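Local coordinates for putative nucleolar GTP-binding protein 1 (Plasmodium falciparum, PDB 2QU8) that probably binds and hydrolyses GTP as a nucleolar GTPase of the NOG1 family, and is captured here with GDP bound, at residues 199-202 / 203-206; 132-135 / 136-139; 209-212 / 213-217; 97-100 / 101-104; 45-49 / 50-54. All coordinates share one frame; numbering follows the deposited sequence.

All five contacts are local, each within one helix or at a helix's C-terminal end, in a Ras-like GTPase fold. Interactions 1, 2, 4 and 5 are partly buried; only interaction 3 is a surface contact. Interactions 1 and 3 share helix 192-222: interaction 1 has leucines buried against the sheet, whereas interaction 3, farther along, joins carboxylates, amides and exposed aliphatic chains. Interaction 2 relies on an aromatic ring and apolar branches, interaction 4 on threonine hydroxyls bonded to helix carbonyls, and interaction 5 on backbone and side-chain bonds that end helix 42-49. Interactions 2 and 4 touch, while 2 and 5 lie on opposite sides of the chain's centre.

Interaction 1 (199-202 / 203-206)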
loop_
_atom_site.group_PDB
_atom_site.type_symbol
_atom_site.label_atom_id
_atom_site.label_comp_id
_atom_site.label_asym_id
_atom_site.label_seq_id
_atom_site.Cartn_x
_atom_site.Cartn_y
_atom_site.Cartn_z
ATOM N N ALA A 199 -2.280 8.237 3.764
ATOM C CA ALA A 199 -1.974 6.875 4.227
ATOM C C ALA A 199 -1.930 6.801 5.756
ATOM O O ALA A 199 -2.624 5.986 6.367
ATOM C CB ALA A 199 -0.663 6.374 3.623
ATOM N N CYS A 200 -1.128 7.666 6.365
ATOM C CA CYS A 200 -0.979 7.707 7.819
ATOM C C CYS A 200 -2.314 7.876 8.546
ATOM O O CYS A 200 -2.630 7.093 9.439
ATOM C CB CYS A 200 0.006 8.805 8.222
ATOM S SG CYS A 200 1.695 8.481 7.655
ATOM N N GLU A 201 -3.096 8.875 8.143
ATOM C CA GLU A 201 -4.404 9.125 8.752
ATOM C C GLU A 201 -5.432 8.009 8.526
ATOM O O GLU A 201 -6.262 7.763 9.399
ATOM C CB GLU A 201 -4.956 10.499 8.342
ATOM C CG GLU A 201 -4.965 11.550 9.484
ATOM C CD GLU A 201 -3.577 12.074 9.866
ATOM O OE1 GLU A 201 -3.183 13.148 9.355
ATOM O OE2 GLU A 201 -2.880 11.420 10.678
ATOM N N LEU A 202 -5.368 7.328 7.376
ATOM C CA LEU A 202 -6.194 6.137 7.151
ATOM C C LEU A 202 -5.849 5.044 8.158
ATOM O O LEU A 202 -6.732 4.319 8.624
ATOM C CB LEU A 202 -6.037 5.585 5.730
ATOM C CG LEU A 202 -7.188 5.668 4.719
ATOM C CD1 LEU A 202 -6.959 4.628 3.625
ATOM C CD2 LEU A 202 -8.573 5.461 5.344
ATOM N N LEU A 203 -4.560 4.938 8.479
ATOM C CA LEU A 203 -4.077 3.998 9.485
ATOM C C LEU A 203 -4.646 4.351 10.858
ATOM O O LEU A 203 -5.196 3.489 11.546
ATOM C CB LEU A 203 -2.542 4.009 9.546
ATOM C CG LEU A 203 -1.758 2.698 9.717
ATOM C CD1 LEU A 203 -0.396 2.979 10.333
ATOM C CD2 LEU A 203 -2.503 1.637 10.511
ATOM N N LYS A 204 -4.514 5.622 11.241
ATOM C CA LYS A 204 -5.042 6.110 12.519
ATOM C C LYS A 204 -6.508 5.716 12.660
ATOM O O LYS A 204 -6.883 5.036 13.613
ATOM C CB LYS A 204 -4.895 7.633 12.642
ATOM C CG LYS A 204 -3.495 8.207 12.360
ATOM C CD LYS A 204 -2.469 7.906 13.460
ATOM C CE LYS A 204 -1.724 6.591 13.206
ATOM N NZ LYS A 204 -1.061 6.557 11.856
ATOM N N ASN A 205 -7.320 6.120 11.684
ATOM C CA ASN A 205 -8.755 5.832 11.693
ATOM C C ASN A 205 -9.086 4.350 11.833
ATOM O O ASN A 205 -10.040 3.988 12.525
ATOM C CB ASN A 205 -9.435 6.427 10.459
ATOM C CG ASN A 205 -9.344 7.946 10.415
ATOM O OD1 ASN A 205 -9.299 8.540 9.338
ATOM N ND2 ASN A 205 -9.311 8.583 11.587
ATOM N N ASP A 206 -8.289 3.499 11.189
ATOM C CA ASP A 206 -8.445 2.053 11.321
ATOM C C ASP A 206 -8.061 1.529 12.697
ATOM O O ASP A 206 -8.781 0.706 13.260
ATOM C CB ASP A 206 -7.677 1.311 10.233
ATOM C CG ASP A 206 -8.482 1.165 8.977
ATOM O OD1 ASP A 206 -8.724 2.200 8.313
ATOM O OD2 ASP A 206 -8.891 0.024 8.663
#
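Lys204 and Cys200 make the central polar contact of this helical turn. The carbonyl oxygen Cys200 O accepts twice from the same lysine: Lys204 N gives the ordinary helical bond of 3.0 Å in the carbonyl plane, and Lys204 NZ adds a second bond to Cys200 O at 2.9 Å, coming from 43° above that plane. The lysine gets there by folding back: CG stands anti to its carbonyl carbon (chi1 -51°), and bends at the three later torsions bring the ammonium group round. A long, flexible chain suits this return, and the same nitrogen is also hydrogen-bonded to the hydroxyl of Tyr78. The other backbone bonds follow the regular i to i+4 pattern, with Asn205 N reaching Glu201 O at 3.0 Å.

The carboxylate of Glu201 lies beside the aliphatic part of Lys204, with Glu201 OE2 3.7 Å from Lys204 CG; at 5.3 Å from Glu201 OE2 to Lys204 NZ there is no salt bridge, and any attraction is probably modest. Asp206 N bonds to Leu202 O at 3.1 Å, which brings Asp206 OD1 near the same oxygen without a bond; the carboxylate is also close to Ser144.

Apolar side chains turn toward the domain core. Leucine suits positions 202 and 203, and small alanine suits 199, because they line the buried side of helix 192-222. Ala199 and Leu202 pack on Val146 of strand 145-150, Leu203 meets Val111 of strand 110-117, and Ala199 also reaches Ile32 of strand 30-35. The helix thereby lies across the central sheet, as the C-terminal helix does in Ras-like domains.

Interaction 2 (132-135 / 136-139); sequences LFYS and IKSV
Between Leu132 and Lys137 the backbone hydrogen bonding is weak: Ile136 N divides itself between Leu132 O and Phe133 O, 3.2 and 3.4 Å away, while Lys137 N lies 2.9 Å from Phe133 O but at a bent angle of 124°. The Ile136 phi of -124° accompanies this departure from regular geometry near the C-terminal end of helix 126-137.

The side chains add apolar contacts. Lys137 lays its CB over one face of the Phe133 ring, 4.0 Å from the ring centroid and displaced toward the rim, a CH-pi interaction. Phe133 is placed for this by having CG anti to its backbone N (chi1 172°), which carries the ring along the helix toward the next turn. Beyond CB the lysine bends at chi2 and then runs out straight, so that NZ comes 3.7 Å from Tyr134 CD1, obliquely to that ring. Lysine suits the place because its aliphatic part can cover an aromatic ring while its ammonium end continues alongside Tyr134.

In the Ras-like fold this helix packs beside the central sheet. Phe133 lies edge-to-face with Phe114 of strand 110-117 and also touches Ile145 and Ile147 of strand 145-150, a setting in which a large aromatic ring fills the space between helix and sheet.

Leu132 and Ile136, one turn apart, present branched apolar chains to the same neighbour, Phe114. Their own meeting is between Leu132 CD1 and Ile136 CG2, 3.9 Å apart, with the two chains slanting past each other. Farther on, Val139 CG2 packs on Ile102 CG2 of helix 96-106.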
loop_
_atom_site.group_PDB
_atom_site.type_symbol
_atom_site.label_atom_id
_atom_site.label_comp_id
_atom_site.label_asym_id
_atom_site.label_seq_id
_atom_site.Cartn_x
_atom_site.Cartn_y
_atom_site.Cartn_z
ATOM N N LEU A 132 -4.300 -6.852 -11.121
ATOM C CA LEU A 132 -3.316 -7.211 -10.098
ATOM C C LEU A 132 -3.828 -6.867 -8.696
ATOM O O LEU A 132 -3.707 -7.679 -7.776
ATOM C CB LEU A 132 -1.961 -6.532 -10.360
ATOM C CG LEU A 132 -0.873 -6.619 -9.279
ATOM C CD1 LEU A 132 -0.506 -8.055 -8.948
ATOM C CD2 LEU A 132 0.376 -5.836 -9.690
ATOM N N PHE A 133 -4.394 -5.668 -8.551
ATOM C CA PHE A 133 -4.923 -5.208 -7.266
ATOM C C PHE A 133 -5.974 -6.156 -6.685
ATOM O O PHE A 133 -5.905 -6.512 -5.511
ATOM C CB PHE A 133 -5.496 -3.791 -7.364
ATOM C CG PHE A 133 -6.227 -3.360 -6.123
ATOM C CD1 PHE A 133 -5.526 -3.081 -4.952
ATOM C CD2 PHE A 133 -7.615 -3.269 -6.111
ATOM C CE1 PHE A 133 -6.194 -2.701 -3.796
ATOM C CE2 PHE A 133 -8.294 -2.880 -4.956
ATOM C CZ PHE A 133 -7.580 -2.596 -3.797
ATOM N N TYR A 134 -6.939 -6.558 -7.503
ATOM C CA TYR A 134 -7.978 -7.482 -7.045
ATOM C C TYR A 134 -7.379 -8.821 -6.663
ATOM O O TYR A 134 -7.784 -9.435 -5.677
ATOM C CB TYR A 134 -9.046 -7.696 -8.115
ATOM C CG TYR A 134 -9.881 -6.478 -8.451
ATOM C CD1 TYR A 134 -10.485 -5.708 -7.457
ATOM C CD2 TYR A 134 -10.094 -6.118 -9.769
ATOM C CE1 TYR A 134 -11.270 -4.585 -7.789
ATOM C CE2 TYR A 134 -10.868 -5.022 -10.106
ATOM C CZ TYR A 134 -11.449 -4.256 -9.121
ATOM O OH TYR A 134 -12.212 -3.167 -9.499
ATOM N N SER A 135 -6.395 -9.253 -7.443
ATOM C CA SER A 135 -5.779 -10.564 -7.291
ATOM C C SER A 135 -5.037 -10.717 -5.962
ATOM O O SER A 135 -4.892 -11.833 -5.452
ATOM C CB SER A 135 -4.851 -10.834 -8.481
ATOM O OG SER A 135 -3.858 -11.785 -8.167
ATOM N N ILE A 136 -4.591 -9.596 -5.399
ATOM C CA ILE A 136 -3.741 -9.620 -4.209
ATOM C C ILE A 136 -4.260 -8.828 -3.001
ATOM O O ILE A 136 -3.629 -8.841 -1.940
ATOM C CB ILE A 136 -2.279 -9.162 -4.528
ATOM C CG1 ILE A 136 -2.201 -7.647 -4.752
ATOM C CG2 ILE A 136 -1.679 -9.967 -5.697
ATOM C CD1 ILE A 136 -0.814 -7.100 -4.596
ATOM N N LYS A 137 -5.384 -8.134 -3.148
ATOM C CA LYS A 137 -5.893 -7.314 -2.048
ATOM C C LYS A 137 -6.620 -8.185 -1.019
ATOM O O LYS A 137 -6.902 -7.745 0.099
ATOM C CB LYS A 137 -6.760 -6.150 -2.561
ATOM C CG LYS A 137 -8.260 -6.234 -2.306
ATOM C CD LYS A 137 -9.020 -6.909 -3.426
ATOM C CE LYS A 137 -10.509 -6.955 -3.095
ATOM N NZ LYS A 137 -11.336 -7.408 -4.249
ATOM N N SER A 138 -6.886 -9.430 -1.415
ATOM C CA SER A 138 -7.516 -10.430 -0.557
ATOM C C SER A 138 -6.610 -10.909 0.590
ATOM O O SER A 138 -7.108 -11.323 1.637
ATOM C CB SER A 138 -8.026 -11.610 -1.399
ATOM O OG SER A 138 -7.311 -11.724 -2.629
ATOM N N VAL A 139 -5.291 -10.843 0.403
ATOM C CA VAL A 139 -4.351 -11.182 1.486
ATOM C C VAL A 139 -4.392 -10.120 2.600
ATOM O O VAL A 139 -4.101 -10.419 3.760
ATOM C CB VAL A 139 -2.897 -11.429 0.967
ATOM C CG1 VAL A 139 -2.163 -10.123 0.681
ATOM C CG2 VAL A 139 -2.099 -12.282 1.955
#

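Interaction 3 (209-212 / 213-217)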
loop_
_atom_site.group_PDB
_atom_site.type_symbol
_atom_site.label_atom_id
_atom_site.label_comp_id
_atom_site.label_asym_id
_atom_site.label_seq_id
_atom_site.Cartn_x
_atom_site.Cartn_y
_atom_site.Cartn_z
ATOM N N GLU A 209 -10.969 2.588 14.929
ATOM C CA GLU A 209 -12.161 1.766 14.706
ATOM C C GLU A 209 -12.021 0.331 15.222
ATOM O O GLU A 209 -12.965 -0.217 15.803
ATOM C CB GLU A 209 -12.559 1.767 13.223
ATOM C CG GLU A 209 -13.314 3.017 12.776
ATOM C CD GLU A 209 -14.750 3.081 13.288
ATOM O OE1 GLU A 209 -15.297 2.047 13.721
ATOM O OE2 GLU A 209 -15.344 4.175 13.247
ATOM N N SER A 210 -10.844 -0.264 15.018
ATOM C CA SER A 210 -10.591 -1.654 15.414
ATOM C C SER A 210 -10.479 -1.852 16.930
ATOM O O SER A 210 -11.017 -2.826 17.462
ATOM C CB SER A 210 -9.351 -2.210 14.708
ATOM O OG SER A 210 -8.215 -1.422 15.003
ATOM N N ILE A 211 -9.792 -0.941 17.623
ATOM C CA ILE A 211 -9.698 -1.021 19.093
ATOM C C ILE A 211 -11.069 -0.899 19.779
ATOM O O ILE A 211 -11.312 -1.547 20.800
ATOM C CB ILE A 211 -8.654 -0.027 19.708
ATOM C CG1 ILE A 211 -8.581 -0.156 21.238
ATOM C CG2 ILE A 211 -8.972 1.404 19.354
ATOM C CD1 ILE A 211 -7.836 -1.395 21.755
ATOM N N LEU A 212 -11.958 -0.085 19.205
ATOM C CA LEU A 212 -13.323 0.048 19.709
ATOM C C LEU A 212 -14.079 -1.275 19.622
ATOM O O LEU A 212 -14.711 -1.698 20.592
ATOM C CB LEU A 212 -14.087 1.143 18.957
ATOM C CG LEU A 212 -15.510 1.419 19.458
ATOM C CD1 LEU A 212 -15.503 1.864 20.914
ATOM C CD2 LEU A 212 -16.218 2.440 18.592
ATOM N N LEU A 213 -14.000 -1.922 18.459
ATOM C CA LEU A 213 -14.659 -3.208 18.222
ATOM C C LEU A 213 -14.201 -4.267 19.225
ATOM O O LEU A 213 -15.010 -5.069 19.698
ATOM C CB LEU A 213 -14.422 -3.681 16.784
ATOM C CG LEU A 213 -15.559 -4.438 16.081
ATOM C CD1 LEU A 213 -16.794 -3.557 15.887
ATOM C CD2 LEU A 213 -15.096 -4.998 14.735
ATOM N N ASP A 214 -12.906 -4.248 19.549
ATOM C CA ASP A 214 -12.319 -5.141 20.556
ATOM C C ASP A 214 -12.796 -4.802 21.972
ATOM O O ASP A 214 -13.162 -5.696 22.737
ATOM C CB ASP A 214 -10.786 -5.117 20.478
ATOM C CG ASP A 214 -10.226 -6.117 19.466
ATOM O OD1 ASP A 214 -9.436 -6.995 19.884
ATOM O OD2 ASP A 214 -10.567 -6.035 18.262
ATOM N N GLN A 215 -12.795 -3.512 22.306
ATOM C CA GLN A 215 -13.326 -3.023 23.581
ATOM C C GLN A 215 -14.801 -3.388 23.761
ATOM O O GLN A 215 -15.199 -3.865 24.825
ATOM C CB GLN A 215 -13.140 -1.507 23.700
ATOM C CG GLN A 215 -11.709 -1.064 23.983
ATOM C CD GLN A 215 -11.598 0.427 24.263
ATOM O OE1 GLN A 215 -12.409 1.226 23.788
ATOM N NE2 GLN A 215 -10.587 0.808 25.038
ATOM N N GLU A 216 -15.595 -3.165 22.711
ATOM C CA GLU A 216 -17.028 -3.485 22.705
ATOM C C GLU A 216 -17.317 -4.970 22.917
ATOM O O GLU A 216 -18.119 -5.329 23.784
ATOM C CB GLU A 216 -17.686 -3.031 21.400
ATOM C CG GLU A 216 -18.006 -1.550 21.327
ATOM C CD GLU A 216 -18.499 -1.141 19.952
ATOM O OE1 GLU A 216 -17.914 -1.601 18.944
ATOM O OE2 GLU A 216 -19.470 -0.363 19.876
ATOM N N GLN A 217 -16.666 -5.821 22.125
ATOM C CA GLN A 217 -16.853 -7.271 22.219
ATOM C C GLN A 217 -16.570 -7.784 23.632
ATOM O O GLN A 217 -17.314 -8.615 24.148
ATOM C CB GLN A 217 -15.976 -8.003 21.197
#
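The carboxylate of Glu216 turns back toward Leu212, bringing OE1 3.9 Å from Leu212 CG, while the amide of Gln215 passes farther off, its OE1 4.3 Å from Leu212 CD1. Neither flat group stacks on a partner across the contact. This is an exposed part of the long alpha helix 192-222, a little over two turns, beyond the part that packs on the domain. Polar ends suit Gln215 and Glu216 here, although the apolar Ile211, Leu212 and Leu213 are exposed too.

Glu216 starts with CG anti to its carbonyl carbon (chi1 -79°) and then extends, so the chain slants back beside Leu212. Gln215 leaves its backbone in a similar way; its methylene CG comes 4.3 Å from Ile211 CG1, a loose apolar touch between aliphatic stems, with the amide carried past. Ser210 directs its hydroxyl backward instead, where OG is hydrogen-bonded chiefly to Asp206 O. A short hydroxyl chain suits that role, since it can bond to the preceding turn.

Backbone bonds carry the helix through, shortening from a weak one at Leu213 N to that of Glu216 N, which lies 2.7 Å from Leu212 O, nearly along the C=O axis.

Interaction 4 (97-100 / 101-104); sequences IEMT and TITA
Ile97 to Ala104 form regular alpha helix, each amide of 101-104 bonding to the carbonyl four residues earlier; Ile102 N, for example, meets Glu98 O at 2.8 Å in the carbonyl plane.

Threonine hydroxyls add to this ladder. Ile97 O is gripped by three donors: Thr101 N, Thr101 OG1 at 2.9 Å from Ile97 O, and Thr100 OG1, which lies 2.6 Å from the same oxygen. The two hydroxyls use different torsions. Thr101 sets OG1 anti to its own carbonyl carbon (chi1 -50°), pointing back along the helix, whereas Thr100 places OG1 between its backbone N and carbonyl carbon. Thr103 repeats the Thr101 conformation two carbonyls on: Thr103 OG1 approaches Met99 O to 2.7 Å from 39° above the carbonyl plane, and Thr103 N bonds to that oxygen from the opposite face. Threonine suits such places because its hydroxyl can be satisfied by the helix itself.

Helix 96-106 follows strand 76-82 and its loop, the position of the switch II region in Ras-like GTPases, though no movement can be inferred from this one state. Thr101 faces Tyr59 and Leu86, and its buried hydroxyl has its acceptor within the helix.

Met99 and Ile102 supply the apolar contact. The methionine bends at chi2 and chi3, bringing SD to 3.9 Å from Ile102 CD1, while its terminal methyl CE lies 3.9 Å from Thr103 OG1. A flexible thioether can follow the helix surface in this way. Ile102 in turn packs its branched chain on Phe91 and Arg94.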
loop_
_atom_site.group_PDB
_atom_site.type_symbol
_atom_site.label_atom_id
_atom_site.label_comp_id
_atom_site.label_asym_id
_atom_site.label_seq_id
_atom_site.Cartn_x
_atom_site.Cartn_y
_atom_site.Cartn_z
ATOM N N ILE A 97 6.865 -20.977 1.305
ATOM C CA ILE A 97 7.726 -20.001 1.995
ATOM C C ILE A 97 7.464 -18.543 1.582
ATOM O O ILE A 97 7.417 -17.656 2.440
ATOM C CB ILE A 97 9.250 -20.315 1.820
ATOM C CG1 ILE A 97 9.596 -21.763 2.209
ATOM C CG2 ILE A 97 10.119 -19.305 2.587
ATOM C CD1 ILE A 97 9.122 -22.211 3.585
ATOM N N GLU A 98 7.303 -18.303 0.278
ATOM C CA GLU A 98 6.956 -16.968 -0.228
ATOM C C GLU A 98 5.612 -16.509 0.325
ATOM O O GLU A 98 5.480 -15.371 0.787
ATOM C CB GLU A 98 6.936 -16.948 -1.763
ATOM C CG GLU A 98 8.320 -16.818 -2.403
ATOM C CD GLU A 98 8.293 -16.958 -3.925
ATOM O OE1 GLU A 98 7.518 -17.789 -4.448
ATOM O OE2 GLU A 98 9.065 -16.240 -4.600
ATOM N N MET A 99 4.621 -17.402 0.280
ATOM C CA MET A 99 3.295 -17.106 0.815
ATOM C C MET A 99 3.302 -16.740 2.287
ATOM O O MET A 99 2.575 -15.833 2.682
ATOM C CB MET A 99 2.303 -18.248 0.575
ATOM C CG MET A 99 1.488 -18.129 -0.698
ATOM S SD MET A 99 1.042 -16.488 -1.310
ATOM C CE MET A 99 -0.028 -15.825 -0.038
ATOM N N THR A 100 4.126 -17.431 3.082
ATOM C CA THR A 100 4.247 -17.174 4.525
ATOM C C THR A 100 4.841 -15.798 4.765
ATOM O O THR A 100 4.428 -15.080 5.686
ATOM C CB THR A 100 5.129 -18.227 5.252
ATOM O OG1 THR A 100 6.503 -18.052 4.878
ATOM C CG2 THR A 100 4.692 -19.640 4.913
ATOM N N THR A 101 5.816 -15.438 3.924
ATOM C CA THR A 101 6.408 -14.104 3.933
ATOM C C THR A 101 5.350 -13.052 3.591
ATOM O O THR A 101 5.193 -12.067 4.311
ATOM C CB THR A 101 7.620 -14.009 2.960
ATOM O OG1 THR A 101 8.521 -15.102 3.191
ATOM C CG2 THR A 101 8.372 -12.715 3.167
ATOM N N ILE A 102 4.610 -13.279 2.508
ATOM C CA ILE A 102 3.537 -12.377 2.100
ATOM C C ILE A 102 2.487 -12.236 3.205
ATOM O O ILE A 102 2.091 -11.120 3.565
ATOM C CB ILE A 102 2.870 -12.840 0.773
ATOM C CG1 ILE A 102 3.822 -12.616 -0.408
ATOM C CG2 ILE A 102 1.554 -12.105 0.524
ATOM C CD1 ILE A 102 3.491 -13.454 -1.627
ATOM N N THR A 103 2.046 -13.376 3.731
ATOM C CA THR A 103 1.062 -13.408 4.803
ATOM C C THR A 103 1.580 -12.724 6.079
ATOM O O THR A 103 0.840 -11.985 6.719
ATOM C CB THR A 103 0.598 -14.853 5.086
ATOM O OG1 THR A 103 0.195 -15.467 3.852
ATOM C CG2 THR A 103 -0.574 -14.859 6.042
ATOM N N ALA A 104 2.853 -12.940 6.417
ATOM C CA ALA A 104 3.462 -12.288 7.591
ATOM C C ALA A 104 3.414 -10.755 7.501
ATOM O O ALA A 104 3.148 -10.080 8.494
ATOM C CB ALA A 104 4.889 -12.774 7.803
#

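Interaction 5 (45-49 / 50-54); sequences FMNIV and SRANV
Arg51 and Ala52 bond back to Asn47 and Ile48 while both hold left-handed backbone angles, with phi of 48° and 58°, although neither is glycine. Together they end helix 42-49 in a Schellman motif: Ala52 N reaches Asn47 O at 2.9 Å, in the carbonyl plane and on a lone pair, and Arg51 N makes a longer bond of 3.3 Å to Ile48 O. The same two residues occupy the centre of a type I' turn from Ser50 to Asn53, which reverses the chain. Alanine is tolerated there, its methyl being small and unbranched, though left-handed angles are less usual for residues with a CB.

Side chains grip two of the last helical carbonyls. Arg51 curls round by a bend at chi2, bringing NH2 within 2.8 Å of Ile48 O; that oxygen lies practically in the guanidinium plane, and Arg51 N and NH2 approach it from opposite faces of the carbonyl. NH2 also has a long, weak ion pair with Glu193 of helix 192-222. The positive charge probably also suits the negative end of the helix dipole. Ser50, which is buried, places OG between its backbone N and carbonyl carbon (chi1 69°), and so brings OG to 2.7 Å from Met46 O. Ser50 N bonds to the same oxygen from its other face.

Beyond the turn, Val54 points back toward the helix, and Met46 CE and Val54 CG1 meet tip to tip at 4.2 Å. Both pack on Tyr67 of strand 66-73, while Val49 reaches Val192 of helix 192-222. The turn thus leads from the helix that follows the probable P-loop into edge strand 54-57.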
loop_
_atom_site.group_PDB
_atom_site.type_symbol
_atom_site.label_atom_id
_atom_site.label_comp_id
_atom_site.label_asym_id
_atom_site.label_seq_id
_atom_site.Cartn_x
_atom_site.Cartn_y
_atom_site.Cartn_z
ATOM N N PHE A 45 8.973 6.025 -4.314
ATOM C CA PHE A 45 8.112 6.598 -3.283
ATOM C C PHE A 45 8.732 6.400 -1.908
ATOM O O PHE A 45 8.819 7.337 -1.099
ATOM C CB PHE A 45 6.720 5.954 -3.322
ATOM C CG PHE A 45 5.721 6.656 -2.458
ATOM C CD1 PHE A 45 4.813 7.552 -3.022
ATOM C CD2 PHE A 45 5.710 6.456 -1.089
ATOM C CE1 PHE A 45 3.879 8.231 -2.215
ATOM C CE2 PHE A 45 4.795 7.124 -0.272
ATOM C CZ PHE A 45 3.871 8.016 -0.847
ATOM N N MET A 46 9.170 5.168 -1.652
ATOM C CA MET A 46 9.814 4.845 -0.395
ATOM C C MET A 46 11.019 5.755 -0.125
ATOM O O MET A 46 11.148 6.318 0.965
ATOM C CB MET A 46 10.247 3.377 -0.384
ATOM C CG MET A 46 11.130 3.035 0.795
ATOM S SD MET A 46 11.766 1.367 0.648
ATOM C CE MET A 46 12.873 1.554 -0.757
ATOM N N ASN A 47 11.903 5.878 -1.114
ATOM C CA ASN A 47 13.110 6.716 -0.981
ATOM C C ASN A 47 12.847 8.196 -0.720
ATOM O O ASN A 47 13.516 8.813 0.105
ATOM C CB ASN A 47 14.016 6.553 -2.195
ATOM C CG ASN A 47 14.776 5.253 -2.164
ATOM O OD1 ASN A 47 14.769 4.500 -3.134
ATOM N ND2 ASN A 47 15.424 4.970 -1.040
ATOM N N ILE A 48 11.875 8.757 -1.426
ATOM C CA ILE A 48 11.496 10.154 -1.231
ATOM C C ILE A 48 11.021 10.435 0.201
ATOM O O ILE A 48 11.576 11.308 0.878
ATOM C CB ILE A 48 10.446 10.588 -2.272
ATOM C CG1 ILE A 48 11.099 10.658 -3.651
ATOM C CG2 ILE A 48 9.839 11.949 -1.916
ATOM C CD1 ILE A 48 10.131 10.535 -4.788
ATOM N N VAL A 49 10.023 9.683 0.668
ATOM C CA VAL A 49 9.391 9.955 1.963
ATOM C C VAL A 49 10.285 9.602 3.152
ATOM O O VAL A 49 10.143 10.174 4.225
ATOM C CB VAL A 49 7.986 9.285 2.106
ATOM C CG1 VAL A 49 7.072 9.720 0.966
ATOM C CG2 VAL A 49 8.087 7.749 2.181
ATOM N N SER A 50 11.216 8.673 2.961
ATOM C CA SER A 50 12.109 8.292 4.045
ATOM C C SER A 50 13.463 9.019 3.985
ATOM O O SER A 50 14.335 8.770 4.818
ATOM C CB SER A 50 12.322 6.780 4.055
ATOM O OG SER A 50 13.064 6.403 2.923
ATOM N N ARG A 51 13.616 9.922 3.013
ATOM C CA ARG A 51 14.902 10.570 2.703
ATOM C C ARG A 51 16.020 9.531 2.600
ATOM O O ARG A 51 17.124 9.727 3.120
ATOM C CB ARG A 51 15.253 11.655 3.730
ATOM C CG ARG A 51 14.151 12.678 3.992
ATOM C CD ARG A 51 13.820 13.463 2.741
ATOM N NE ARG A 51 13.019 14.660 3.005
ATOM C CZ ARG A 51 11.756 14.835 2.618
ATOM N NH1 ARG A 51 11.136 15.969 2.912
ATOM N NH2 ARG A 51 11.109 13.887 1.942
ATOM N N ALA A 52 15.704 8.420 1.935
ATOM C CA ALA A 52 16.607 7.272 1.772
ATOM C C ALA A 52 17.111 6.628 3.071
ATOM O O ALA A 52 18.118 5.903 3.061
ATOM C CB ALA A 52 17.777 7.615 0.827
ATOM N N ASN A 53 16.406 6.856 4.182
ATOM C CA ASN A 53 16.727 6.162 5.434
ATOM C C ASN A 53 16.145 4.759 5.370
ATOM O O ASN A 53 15.072 4.489 5.901
ATOM C CB ASN A 53 16.226 6.924 6.667
ATOM C CG ASN A 53 16.642 6.263 7.984
ATOM O OD1 ASN A 53 16.203 6.677 9.058
ATOM N ND2 ASN A 53 17.489 5.233 7.905
ATOM N N VAL A 54 16.879 3.882 4.697
ATOM C CA VAL A 54 16.358 2.617 4.221
ATOM C C VAL A 54 17.313 1.492 4.600
ATOM O O VAL A 54 18.515 1.534 4.288
ATOM C CB VAL A 54 16.133 2.655 2.677
ATOM C CG1 VAL A 54 15.893 1.261 2.100
ATOM C CG2 VAL A 54 14.975 3.596 2.317
#